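3-deoxy-d-manno-octulosonic-acid transferase (Acinetobacter baumannii, PDB 4BFC) probably transfers Kdo sugars from CMP-Kdo to the lipid A precursor during lipopolysaccharide synthesis, and is represented here by its C-terminal CMP-Kdo-binding domain. Local coordinates at residues Ala52-Gln57 against Val131-Gly136; Pro161-Phe164 against Val170-Phe173. One frame throughout, in Å; residues are numbered along the deposited sequence.

Contact 1 of 2, residues Ala52-Gln57 against Val131-Gly136; sequences APEEQQ and VCFVGG
E54, in the first turn of helix 54-68, reaches across to the end of strand 131-134 and grips the backbone of the loop that follows it. Its CB is directed at the strand. The chain keeps CG beside the backbone N (chi1 -64°) and then runs extended beyond CG, spanning a gap that leaves the CA atoms of E54 and G135 7.2 Å apart. E54 CD lies 3.4 Å from G136 N. E54 OE1 goes further and accepts the hydrogen bond from G136 N at 2.8 Å, with an N-H...O angle of 155°; the donor comes from the syn side, somewhat out of the carboxylate plane. E54 OE1 also rests 3.4 Å from G135 CA; glycine has no side chain on the side facing E54, so the oxygen can come right up to its CA. E54 OE2 turns to the rim of F133, 3.4 Å from F133 CZ and near the plane of the ring, so the electron-rich oxygen meets the weakly positive C-H edge and not the pi face; carboxylate and ring planes stand 72° apart. Outside the two segments, OE1 also takes H51 N, while OE2 takes S137 N and L138 N. G136, S137 and L138, three residues in a row, thus give N-H groups to one carboxylate. The loop belongs to the C-terminal, nucleotide-sugar-binding half of a GT-B glycosyltransferase, a Rossmann-like domain. A buried carboxylate bonded by several backbone N-H groups is probably stabilised as the anion, and these bonds, together, would hold the loop's course as it leaves the strand.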
ATOM      1  N   ALA A  52      -1.576 -12.717  -2.626  1.00 19.95           N
ATOM      2  CA  ALA A  52      -2.103 -13.702  -3.592  1.00 21.38           C
ATOM      3  C   ALA A  52      -1.045 -13.830  -4.698  1.00 22.03           C
ATOM      4  O   ALA A  52      -0.479 -12.825  -5.143  1.00 21.88           O
ATOM      5  CB  ALA A  52      -3.401 -13.236  -4.187  1.00 21.05           C
ATOM      6  N   PRO A  53      -0.770 -15.044  -5.179  1.00 22.37           N
ATOM      7  CA  PRO A  53      -1.397 -16.373  -4.931  1.00 21.48           C
ATOM      8  C   PRO A  53      -0.523 -17.215  -3.980  1.00 20.32           C
ATOM      9  O   PRO A  53      -0.621 -18.458  -3.942  1.00 21.28           O
ATOM     10  CB  PRO A  53      -1.370 -16.987  -6.340  1.00 23.02           C
ATOM     11  CG  PRO A  53      -0.065 -16.550  -6.847  1.00 26.37           C
ATOM     12  CD  PRO A  53       0.119 -15.110  -6.362  1.00 23.27           C
ATOM     13  N   GLU A  54       0.285 -16.554  -3.180  1.00 17.20           N
ATOM     14  CA  GLU A  54       1.282 -17.254  -2.300  1.00 19.81           C
ATOM     15  C   GLU A  54       0.594 -18.193  -1.276  1.00 19.70           C
ATOM     16  O   GLU A  54       1.125 -19.278  -1.026  1.00 21.00           O
ATOM     17  CB  GLU A  54       2.172 -16.284  -1.570  1.00 20.99           C
ATOM     18  CG  GLU A  54       3.054 -15.441  -2.470  1.00 18.49           C
ATOM     19  CD  GLU A  54       3.927 -14.463  -1.692  1.00 18.23           C
ATOM     20  OE1 GLU A  54       3.412 -13.801  -0.722  1.00 18.76           O
ATOM     21  OE2 GLU A  54       5.136 -14.373  -1.983  1.00 19.27           O
ATOM     22  N   GLU A  55      -0.497 -17.758  -0.612  1.00 18.73           N
ATOM     23  CA  GLU A  55      -1.204 -18.612   0.344  1.00 20.66           C
ATOM     24  C   GLU A  55      -1.734 -19.874  -0.358  1.00 20.13           C
ATOM     25  O   GLU A  55      -1.443 -20.986   0.156  1.00 21.25           O
ATOM     26  CB  GLU A  55      -2.331 -17.943   1.101  1.00 21.43           C
ATOM     27  CG  GLU A  55      -1.971 -16.641   1.869  1.00 18.54           C
ATOM     28  CD  GLU A  55      -2.236 -15.421   1.021  1.00 18.61           C
ATOM     29  OE1 GLU A  55      -2.776 -15.498  -0.120  1.00 19.11           O
ATOM     30  OE2 GLU A  55      -1.920 -14.325   1.507  1.00 16.73           O
ATOM     31  N   GLN A  56      -2.469 -19.696  -1.462  1.00 22.56           N
ATOM     32  CA  GLN A  56      -2.971 -20.823  -2.249  1.00 23.31           C
ATOM     33  C   GLN A  56      -1.796 -21.771  -2.603  1.00 25.42           C
ATOM     34  O   GLN A  56      -1.893 -23.012  -2.336  1.00 23.65           O
ATOM     35  CB  GLN A  56      -3.677 -20.303  -3.489  1.00 25.83           C
ATOM     36  CG  GLN A  56      -4.216 -21.408  -4.383  1.00 29.05           C
ATOM     37  CD  GLN A  56      -5.381 -22.090  -3.721  1.00 25.72           C
ATOM     38  OE1 GLN A  56      -6.308 -21.430  -3.274  1.00 36.62           O
ATOM     39  NE2 GLN A  56      -5.337 -23.428  -3.639  1.00 38.96           N
ATOM     40  N   GLN A  57      -0.729 -21.219  -3.202  1.00 24.83           N
ATOM     41  CA  GLN A  57       0.356 -22.057  -3.760  1.00 24.22           C
ATOM     42  C   GLN A  57       1.131 -22.801  -2.705  1.00 22.88           C
ATOM     43  O   GLN A  57       1.406 -24.025  -2.859  1.00 24.83           O
ATOM     44  CB  GLN A  57       1.316 -21.291  -4.678  1.00 24.67           C
ATOM     45  CG  GLN A  57       0.656 -20.682  -5.940  1.00 26.21           C
ATOM     46  CD  GLN A  57       1.636 -19.938  -6.821  1.00 29.25           C
ATOM     47  OE1 GLN A  57       1.358 -19.726  -8.008  1.00 37.30           O
ATOM     48  NE2 GLN A  57       2.728 -19.487  -6.276  1.00 24.69           N
ATOM     49  N   VAL A 131      10.520 -22.389  11.255  1.00 16.40           N
ATOM     50  CA  VAL A 131      11.028 -21.867   9.996  1.00 18.43           C
ATOM     51  C   VAL A 131       9.964 -20.900   9.478  1.00 18.14           C
ATOM     52  O   VAL A 131       8.771 -20.991   9.852  1.00 18.09           O
ATOM     53  CB  VAL A 131      11.254 -22.963   8.879  1.00 21.10           C
ATOM     54  CG1 VAL A 131      12.388 -23.949   9.233  1.00 26.00           C
ATOM     55  CG2 VAL A 131       9.968 -23.725   8.544  1.00 23.57           C
ATOM     56  N   CYS A 132      10.388 -20.055   8.560  1.00 18.36           N
ATOM     57  CA  CYS A 132       9.441 -19.157   7.948  1.00 17.25           C
ATOM     58  C   CYS A 132       9.730 -18.882   6.476  1.00 20.92           C
ATOM     59  O   CYS A 132      10.784 -19.230   5.938  1.00 19.85           O
ATOM     60  CB  CYS A 132       9.358 -17.833   8.760  1.00 18.30           C
ATOM     61  SG  CYS A 132      10.692 -16.672   8.406  1.00 20.73           S
ATOM     62  N   PHE A 133       8.722 -18.338   5.820  1.00 17.50           N
ATOM     63  CA  PHE A 133       8.810 -17.766   4.494  1.00 17.36           C
ATOM     64  C   PHE A 133       8.250 -16.321   4.534  1.00 15.18           C
ATOM     65  O   PHE A 133       7.168 -16.101   5.023  1.00 16.84           O
ATOM     66  CB  PHE A 133       7.928 -18.588   3.564  1.00 18.57           C
ATOM     67  CG  PHE A 133       7.641 -17.957   2.214  1.00 17.73           C
ATOM     68  CD1 PHE A 133       8.563 -17.917   1.150  1.00 17.12           C
ATOM     69  CD2 PHE A 133       6.437 -17.229   2.045  1.00 18.70           C
ATOM     70  CE1 PHE A 133       8.229 -17.294  -0.066  1.00 17.54           C
ATOM     71  CE2 PHE A 133       6.098 -16.588   0.836  1.00 20.27           C
ATOM     72  CZ  PHE A 133       7.007 -16.650  -0.266  1.00 19.86           C
ATOM     73  N   VAL A 134       9.025 -15.390   3.992  1.00 15.12           N
ATOM     74  CA  VAL A 134       8.629 -13.962   3.921  1.00 16.44           C
ATOM     75  C   VAL A 134       8.114 -13.669   2.526  1.00 17.69           C
ATOM     76  O   VAL A 134       8.845 -13.754   1.522  1.00 16.70           O
ATOM     77  CB  VAL A 134       9.777 -13.000   4.325  1.00 18.42           C
ATOM     78  CG1 VAL A 134       9.258 -11.526   4.182  1.00 17.41           C
ATOM     79  CG2 VAL A 134      10.192 -13.293   5.784  1.00 18.79           C
ATOM     80  N   GLY A 135       6.832 -13.315   2.501  1.00 15.87           N
ATOM     81  CA  GLY A 135       6.053 -13.190   1.256  1.00 16.30           C
ATOM     82  C   GLY A 135       6.203 -11.871   0.486  1.00 15.15           C
ATOM     83  O   GLY A 135       7.128 -11.039   0.677  1.00 19.05           O
ATOM     84  N   GLY A 136       5.260 -11.659  -0.416  1.00 16.47           N
ATOM     85  CA  GLY A 136       5.491 -10.580  -1.373  1.00 17.29           C
ATOM     86  C   GLY A 136       6.598 -10.915  -2.370  1.00 17.57           C
ATOM     87  O   GLY A 136       7.050 -10.039  -3.101  1.00 18.50           O
TER

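Contact 2 of 2, residues Pro161-Phe164 against Val170-Phe173; sequences PRYF and VDEF
Apolar contact comes first between Y163 and V170, where a methyl group of the helix lies on an aromatic face. V170 CG1 sits 3.5 Å from the centroid of the Y163 ring and 16° off the ring normal, a CH-pi contact displaced from the centre toward the CD1-CE1 side. V170 CB presses on that side too, 3.4 Å from Y163 CD1, and V170 CG2 follows at 3.9 Å from Y163 CD1. The branch at CB suits valine to this place, because it gives the ring a short, broad surface close to the helix backbone. Y163 in turn takes the less common rotamer with CG between its backbone N and carbonyl carbon (chi1 59°), which swings the ring toward the helix.

Segment 161-164 is part of the loop between strand 157-159 and helix 167-175, and 170-173 is in that helix, within a beta-alpha-beta crossover of this Rossmann-like domain whose next strand is 180-181. The tyrosine lies against the helix its loop leads into, while the neighbouring R162 bonds through its guanidinium to the carbonyl oxygens of L138 and N139.

Polar contact is made at the far end of the ring. Y163 OH lies 3.0 Å from D171 OD1, a distance at which the two can hydrogen-bond. Tyrosine suits its place by offering a face to the methyl and a hydroxyl beyond it; aspartate supplies an acceptor one residue after V170. OD1 approaches near the ring plane, and the carboxylate is turned 89° against the ring. D171 OD2 accepts a bond from Q167 NE2, one turn earlier, which would limit rotation of the carboxylate.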
ATOM      1  N   PRO A 161      12.009 -15.398  -5.367  1.00 22.33           N
ATOM      2  CA  PRO A 161      13.073 -14.748  -6.160  1.00 25.65           C
ATOM      3  C   PRO A 161      12.819 -13.263  -6.377  1.00 23.32           C
ATOM      4  O   PRO A 161      13.780 -12.503  -6.663  1.00 24.44           O
ATOM      5  CB  PRO A 161      13.020 -15.499  -7.501  1.00 29.10           C
ATOM      6  CG  PRO A 161      11.866 -16.406  -7.461  1.00 32.19           C
ATOM      7  CD  PRO A 161      11.143 -16.274  -6.152  1.00 25.48           C
ATOM      8  N   ARG A 162      11.542 -12.850  -6.202  1.00 20.91           N
ATOM      9  CA  ARG A 162      11.175 -11.410  -6.425  1.00 21.28           C
ATOM     10  C   ARG A 162      11.241 -10.573  -5.130  1.00 20.45           C
ATOM     11  O   ARG A 162      10.223 -10.315  -4.479  1.00 21.30           O
ATOM     12  CB  ARG A 162       9.899 -11.311  -7.216  1.00 20.50           C
ATOM     13  CG  ARG A 162      10.118 -11.757  -8.687  1.00 27.47           C
ATOM     14  CD  ARG A 162       8.811 -12.176  -9.308  1.00 26.40           C
ATOM     15  NE  ARG A 162       8.163 -13.407  -8.777  1.00 25.20           N
ATOM     16  CZ  ARG A 162       8.490 -14.654  -9.134  1.00 32.32           C
ATOM     17  NH1 ARG A 162       9.500 -14.816  -9.995  1.00 30.28           N
ATOM     18  NH2 ARG A 162       7.872 -15.746  -8.608  1.00 33.66           N
ATOM     19  N   TYR A 163      12.470 -10.202  -4.765  1.00 21.10           N
ATOM     20  CA  TYR A 163      12.758  -9.525  -3.495  1.00 21.39           C
ATOM     21  C   TYR A 163      13.391  -8.150  -3.684  1.00 19.57           C
ATOM     22  O   TYR A 163      14.022  -7.657  -2.820  1.00 17.81           O
ATOM     23  CB  TYR A 163      13.603 -10.420  -2.565  1.00 21.95           C
ATOM     24  CG  TYR A 163      14.940 -10.839  -3.159  1.00 24.38           C
ATOM     25  CD1 TYR A 163      16.039  -9.988  -3.106  1.00 26.96           C
ATOM     26  CD2 TYR A 163      15.088 -12.103  -3.772  1.00 25.74           C
ATOM     27  CE1 TYR A 163      17.256 -10.390  -3.647  1.00 26.21           C
ATOM     28  CE2 TYR A 163      16.303 -12.500  -4.315  1.00 26.06           C
ATOM     29  CZ  TYR A 163      17.373 -11.641  -4.216  1.00 28.45           C
ATOM     30  OH  TYR A 163      18.584 -11.998  -4.743  1.00 29.16           O
ATOM     31  N   PHE A 164      13.205  -7.582  -4.851  1.00 23.93           N
ATOM     32  CA  PHE A 164      13.969  -6.374  -5.310  1.00 22.05           C
ATOM     33  C   PHE A 164      13.738  -5.122  -4.469  1.00 22.35           C
ATOM     34  O   PHE A 164      14.637  -4.232  -4.388  1.00 24.70           O
ATOM     35  CB  PHE A 164      13.718  -6.129  -6.789  1.00 24.12           C
ATOM     36  CG  PHE A 164      12.284  -6.114  -7.165  1.00 24.20           C
ATOM     37  CD1 PHE A 164      11.489  -4.936  -6.986  1.00 24.40           C
ATOM     38  CD2 PHE A 164      11.683  -7.254  -7.690  1.00 26.40           C
ATOM     39  CE1 PHE A 164      10.160  -4.938  -7.368  1.00 25.88           C
ATOM     40  CE2 PHE A 164      10.345  -7.241  -8.071  1.00 28.08           C
ATOM     41  CZ  PHE A 164       9.605  -6.083  -7.904  1.00 27.44           C
ATOM     42  N   VAL A 170      18.824  -8.496   1.208  1.00 22.97           N
ATOM     43  CA  VAL A 170      18.707  -9.952   0.897  1.00 25.54           C
ATOM     44  C   VAL A 170      20.049 -10.436   0.299  1.00 28.31           C
ATOM     45  O   VAL A 170      20.596 -11.427   0.771  1.00 30.45           O
ATOM     46  CB  VAL A 170      17.533 -10.268  -0.025  1.00 26.57           C
ATOM     47  CG1 VAL A 170      17.498 -11.737  -0.457  1.00 25.33           C
ATOM     48  CG2 VAL A 170      16.251 -10.028   0.744  1.00 22.11           C
ATOM     49  N   ASP A 171      20.621  -9.699  -0.663  1.00 28.55           N
ATOM     50  CA  ASP A 171      21.981 -10.080  -1.179  1.00 31.24           C
ATOM     51  C   ASP A 171      23.069 -10.145  -0.110  1.00 28.86           C
ATOM     52  O   ASP A 171      23.910 -11.044  -0.163  1.00 32.70           O
ATOM     53  CB  ASP A 171      22.419  -9.191  -2.329  1.00 30.39           C
ATOM     54  CG  ASP A 171      21.624  -9.420  -3.583  1.00 31.32           C
ATOM     55  OD1 ASP A 171      20.947 -10.457  -3.703  1.00 34.31           O
ATOM     56  OD2 ASP A 171      21.677  -8.543  -4.455  1.00 36.04           O
ATOM     57  N   GLU A 172      23.064  -9.266   0.874  1.00 28.00           N
ATOM     58  CA  GLU A 172      24.055  -9.373   1.962  1.00 29.80           C
ATOM     59  C   GLU A 172      23.920 -10.748   2.663  1.00 30.90           C
ATOM     60  O   GLU A 172      24.912 -11.385   3.054  1.00 35.39           O
ATOM     61  CB  GLU A 172      23.823  -8.304   3.010  1.00 31.67           C
ATOM     62  CG  GLU A 172      24.329  -6.914   2.663  1.00 37.35           C
ATOM     63  CD  GLU A 172      23.795  -5.825   3.586  1.00 41.23           C
ATOM     64  OE1 GLU A 172      23.118  -6.124   4.604  1.00 48.13           O
ATOM     65  OE2 GLU A 172      24.032  -4.646   3.285  1.00 41.77           O
ATOM     66  N   PHE A 173      22.674 -11.207   2.813  1.00 27.49           N
ATOM     67  CA  PHE A 173      22.413 -12.485   3.441  1.00 25.83           C
ATOM     68  C   PHE A 173      22.667 -13.703   2.510  1.00 27.00           C
ATOM     69  O   PHE A 173      23.151 -14.737   2.979  1.00 29.11           O
ATOM     70  CB  PHE A 173      21.022 -12.486   4.094  1.00 25.28           C
ATOM     71  CG  PHE A 173      20.968 -11.702   5.402  1.00 24.90           C
ATOM     72  CD1 PHE A 173      21.216 -12.290   6.621  1.00 26.13           C
ATOM     73  CD2 PHE A 173      20.611 -10.357   5.392  1.00 30.49           C
ATOM     74  CE1 PHE A 173      21.168 -11.580   7.811  1.00 31.78           C
ATOM     75  CE2 PHE A 173      20.573  -9.612   6.571  1.00 32.85           C
ATOM     76  CZ  PHE A 173      20.833 -10.229   7.796  1.00 34.77           C
TER

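How the contacts relate
Both contacts lie in one parallel-sheet domain, their centres 15 Å apart, and they follow one another in series along the chain. Their nearest atoms come within about 3 Å without the two touching. Strands 131-134 and 157-159 are neighbours in the sheet, and contact 1 involves the loop leaving the first while contact 2 involves the loop leaving the second. R162 connects these loops through its backbone bond to S137, so E54 and R162 both bond to the same stretch after strand 131-134. The centre of contact 1 is about 8 Å and that of contact 2 about 17 Å from the centre of the chain. As in GT-B relatives, such loops probably line the donor cleft for CMP-Kdo.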